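Side-chain contact in tissue factor pathway inhibitor 2 (Homo sapiens, PDB 1ZR0), which inhibits trypsin, plasmin and factor VIIa/tissue factor through Kunitz-type domains, the first of which makes up this chain: residues N47-W52 with D56-R61. Residues are numbered along the deposited sequence; the frame is centred on the assembly and turned at random.
Sequences NNFYTW and DDACWR
In the C-terminal helix of the Kunitz (BPTI) fold, residues 52-58, Trp-52 packs on Asp-56 one turn later, while Phe-49 from the loop before it reaches Ala-58 and Cys-59. Thr-51 is the N-cap, its OG1 bonded to the backbone N of Ala-54. From the first residue of the helix, Trp-52 O accepts a hydrogen bond from Asp-56 N at 2.8 Å, the i to i+4 bond of the helix. Both side chains of that pair leave with CG anti to the backbone N (chi1 177° for Trp-52, -173° for Asp-56), which sends them the same way, side by side. Asp-56 CB sits over one face of the indole in a CH-pi contact, 3.8 Å from the six-membered ring centroid. The carboxylate and ring planes are 19° apart, so the carboxylate lies nearly flat against the indole. Asp-56 CG comes to 3.3 Å from Trp-52 CH2. Further along, the Phe-49 ring reaches the end of the helix, where CE1 touches Ala-58 CB at 3.6 Å; the Phe-49 side chain also touches Ile-8. The buried Cys-59, disulfide-bonded to Cys-9, ties the end of the helix to the N-terminal part of the domain. Its SG approaches the Phe-49 ring obliquely, as a sulfur-aromatic contact, 4.2 Å from CZ.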
ATOM      1  N   ASN B  47      12.252  14.757   9.383  1.00 24.06           N
ATOM      2  CA  ASN B  47      11.185  15.728   9.508  1.00 23.38           C
ATOM      3  C   ASN B  47       9.815  15.076   9.314  1.00 25.31           C
ATOM      4  O   ASN B  47       9.180  15.262   8.304  1.00 20.53           O
ATOM      5  CB  ASN B  47      11.386  16.898   8.590  1.00 23.85           C
ATOM      6  CG  ASN B  47      10.522  18.085   8.915  1.00 20.27           C
ATOM      7  OD1 ASN B  47       9.856  18.155   9.927  1.00 22.14           O
ATOM      8  ND2 ASN B  47      10.608  19.109   8.053  1.00 23.42           N
ATOM      9  N   ASN B  48       9.450  14.260  10.272  1.00 22.23           N
ATOM     10  CA  ASN B  48       8.399  13.246  10.127  1.00 22.09           C
ATOM     11  C   ASN B  48       8.021  12.803  11.547  1.00 22.95           C
ATOM     12  O   ASN B  48       8.793  12.113  12.251  1.00 21.49           O
ATOM     13  CB  ASN B  48       8.886  12.073   9.286  1.00 22.82           C
ATOM     14  CG  ASN B  48       7.766  11.070   9.028  1.00 24.07           C
ATOM     15  OD1 ASN B  48       6.809  11.008   9.805  1.00 23.92           O
ATOM     16  ND2 ASN B  48       7.932  10.262   8.009  1.00 23.02           N
ATOM     17  N   PHE B  49       6.892  13.278  12.047  1.00 22.89           N
ATOM     18  CA  PHE B  49       6.519  13.094  13.422  1.00 23.62           C
ATOM     19  C   PHE B  49       5.137  12.486  13.466  1.00 25.76           C
ATOM     20  O   PHE B  49       4.279  12.726  12.576  1.00 25.01           O
ATOM     21  CB  PHE B  49       6.470  14.451  14.145  1.00 23.19           C
ATOM     22  CG  PHE B  49       7.778  15.132  14.122  1.00 22.96           C
ATOM     23  CD1 PHE B  49       8.729  14.830  15.092  1.00 25.42           C
ATOM     24  CD2 PHE B  49       8.093  16.038  13.146  1.00 23.90           C
ATOM     25  CE1 PHE B  49       9.991  15.422  15.009  1.00 27.51           C
ATOM     26  CE2 PHE B  49       9.337  16.666  13.074  1.00 25.98           C
ATOM     27  CZ  PHE B  49      10.297  16.365  14.028  1.00 26.62           C
ATOM     28  N   TYR B  50       4.863  11.777  14.550  1.00 26.23           N
ATOM     29  CA  TYR B  50       3.560  11.078  14.684  1.00 26.97           C
ATOM     30  C   TYR B  50       2.384  11.987  15.062  1.00 28.95           C
ATOM     31  O   TYR B  50       1.190  11.656  14.840  1.00 28.14           O
ATOM     32  CB  TYR B  50       3.724   9.992  15.742  1.00 27.54           C
ATOM     33  CG  TYR B  50       4.460   8.818  15.267  1.00 30.83           C
ATOM     34  CD1 TYR B  50       3.952   8.042  14.201  1.00 36.11           C
ATOM     35  CD2 TYR B  50       5.717   8.488  15.788  1.00 39.84           C
ATOM     36  CE1 TYR B  50       4.610   6.937  13.758  1.00 40.72           C
ATOM     37  CE2 TYR B  50       6.407   7.366  15.336  1.00 44.94           C
ATOM     38  CZ  TYR B  50       5.857   6.604  14.303  1.00 46.25           C
ATOM     39  OH  TYR B  50       6.509   5.470  13.860  1.00 50.12           O
ATOM     40  N   THR B  51       2.681  13.140  15.645  1.00 26.65           N
ATOM     41  CA  THR B  51       1.712  14.042  16.246  1.00 27.82           C
ATOM     42  C   THR B  51       2.109  15.494  16.086  1.00 29.47           C
ATOM     43  O   THR B  51       3.307  15.778  15.949  1.00 27.52           O
ATOM     44  CB  THR B  51       1.478  13.723  17.758  1.00 29.96           C
ATOM     45  OG1 THR B  51       2.666  14.057  18.505  1.00 27.45           O
ATOM     46  CG2 THR B  51       1.215  12.233  17.993  1.00 29.61           C
ATOM     47  N   TRP B  52       1.150  16.423  16.100  1.00 29.66           N
ATOM     48  CA  TRP B  52       1.494  17.833  16.045  1.00 29.69           C
ATOM     49  C   TRP B  52       2.417  18.203  17.277  1.00 29.32           C
ATOM     50  O   TRP B  52       3.443  18.855  17.132  1.00 28.48           O
ATOM     51  CB  TRP B  52       0.244  18.667  16.014  1.00 29.57           C
ATOM     52  CG  TRP B  52       0.533  20.101  16.024  1.00 28.62           C
ATOM     53  CD1 TRP B  52       0.760  20.895  14.969  1.00 31.55           C
ATOM     54  CD2 TRP B  52       0.758  20.912  17.192  1.00 32.86           C
ATOM     55  NE1 TRP B  52       1.078  22.158  15.401  1.00 31.89           N
ATOM     56  CE2 TRP B  52       1.090  22.186  16.759  1.00 30.97           C
ATOM     57  CE3 TRP B  52       0.720  20.659  18.572  1.00 36.51           C
ATOM     58  CZ2 TRP B  52       1.345  23.268  17.650  1.00 33.85           C
ATOM     59  CZ3 TRP B  52       0.978  21.745  19.467  1.00 39.19           C
ATOM     60  CH2 TRP B  52       1.260  23.022  18.972  1.00 34.03           C
ATOM     61  N   ASP B  56       5.980  20.057  17.318  1.00 27.94           N
ATOM     62  CA  ASP B  56       6.029  21.347  18.010  1.00 28.55           C
ATOM     63  C   ASP B  56       7.180  21.333  19.055  1.00 28.45           C
ATOM     64  O   ASP B  56       7.995  22.277  19.073  1.00 30.05           O
ATOM     65  CB  ASP B  56       4.714  21.562  18.703  1.00 27.32           C
ATOM     66  CG  ASP B  56       4.560  22.965  19.334  1.00 32.45           C
ATOM     67  OD1 ASP B  56       4.753  24.039  18.716  1.00 30.85           O
ATOM     68  OD2 ASP B  56       4.283  23.032  20.488  1.00 36.73           O
ATOM     69  N   ASP B  57       7.257  20.284  19.819  1.00 29.11           N
ATOM     70  CA  ASP B  57       8.384  20.113  20.821  1.00 29.85           C
ATOM     71  C   ASP B  57       9.737  19.991  20.171  1.00 29.59           C
ATOM     72  O   ASP B  57      10.687  20.755  20.512  1.00 28.45           O
ATOM     73  CB  ASP B  57       8.128  18.932  21.707  1.00 30.90           C
ATOM     74  CG  ASP B  57       6.910  19.081  22.549  1.00 34.22           C
ATOM     75  OD1 ASP B  57       6.448  20.178  22.852  1.00 39.43           O
ATOM     76  OD2 ASP B  57       6.356  18.051  22.949  1.00 36.21           O
ATOM     77  N   ALA B  58       9.859  19.123  19.131  1.00 27.68           N
ATOM     78  CA  ALA B  58      11.104  18.952  18.442  1.00 28.40           C
ATOM     79  C   ALA B  58      11.676  20.179  17.773  1.00 28.00           C
ATOM     80  O   ALA B  58      12.917  20.349  17.687  1.00 27.74           O
ATOM     81  CB  ALA B  58      11.071  17.807  17.552  1.00 26.94           C
ATOM     82  N   CYS B  59      10.787  21.035  17.287  1.00 27.94           N
ATOM     83  CA  CYS B  59      11.135  22.156  16.440  1.00 28.14           C
ATOM     84  C   CYS B  59      10.848  23.442  17.164  1.00 27.52           C
ATOM     85  O   CYS B  59      10.680  24.497  16.563  1.00 29.66           O
ATOM     86  CB  CYS B  59      10.366  22.023  15.065  1.00 27.71           C
ATOM     87  SG  CYS B  59      10.796  20.509  14.192  1.00 28.77           S
ATOM     88  N   TRP B  60      10.938  23.418  18.488  1.00 30.15           N
ATOM     89  CA  TRP B  60      10.511  24.561  19.275  1.00 29.93           C
ATOM     90  C   TRP B  60      11.402  25.774  19.034  1.00 28.25           C
ATOM     91  O   TRP B  60      10.950  26.901  19.189  1.00 31.22           O
ATOM     92  CB  TRP B  60      10.457  24.183  20.749  1.00 31.72           C
ATOM     93  CG  TRP B  60      11.804  24.067  21.337  1.00 27.18           C
ATOM     94  CD1 TRP B  60      12.702  23.042  21.219  1.00 27.73           C
ATOM     95  CD2 TRP B  60      12.391  25.019  22.187  1.00 29.53           C
ATOM     96  NE1 TRP B  60      13.846  23.346  21.940  1.00 28.45           N
ATOM     97  CE2 TRP B  60      13.670  24.534  22.560  1.00 28.98           C
ATOM     98  CE3 TRP B  60      11.976  26.241  22.670  1.00 31.06           C
ATOM     99  CZ2 TRP B  60      14.532  25.261  23.386  1.00 26.61           C
ATOM    100  CZ3 TRP B  60      12.830  26.961  23.515  1.00 38.36           C
ATOM    101  CH2 TRP B  60      14.074  26.448  23.858  1.00 29.05           C
ATOM    102  N   ARG B  61      12.693  25.553  18.797  1.00 26.85           N
ATOM    103  CA  ARG B  61      13.648  26.609  18.556  1.00 28.76           C
ATOM    104  C   ARG B  61      14.573  26.130  17.469  1.00 29.59           C
ATOM    105  O   ARG B  61      15.067  25.012  17.500  1.00 30.72           O
ATOM    106  CB  ARG B  61      14.477  26.924  19.851  1.00 29.53           C
ATOM    107  CG  ARG B  61      15.395  28.070  19.662  1.00 32.71           C
ATOM    108  CD  ARG B  61      16.043  28.562  20.958  1.00 37.18           C
ATOM    109  NE  ARG B  61      15.101  29.379  21.711  1.00 43.87           N
ATOM    110  CZ  ARG B  61      15.451  30.109  22.760  1.00 44.07           C
ATOM    111  NH1 ARG B  61      16.717  30.150  23.152  1.00 46.11           N
ATOM    112  NH2 ARG B  61      14.532  30.787  23.404  1.00 47.18           N
TER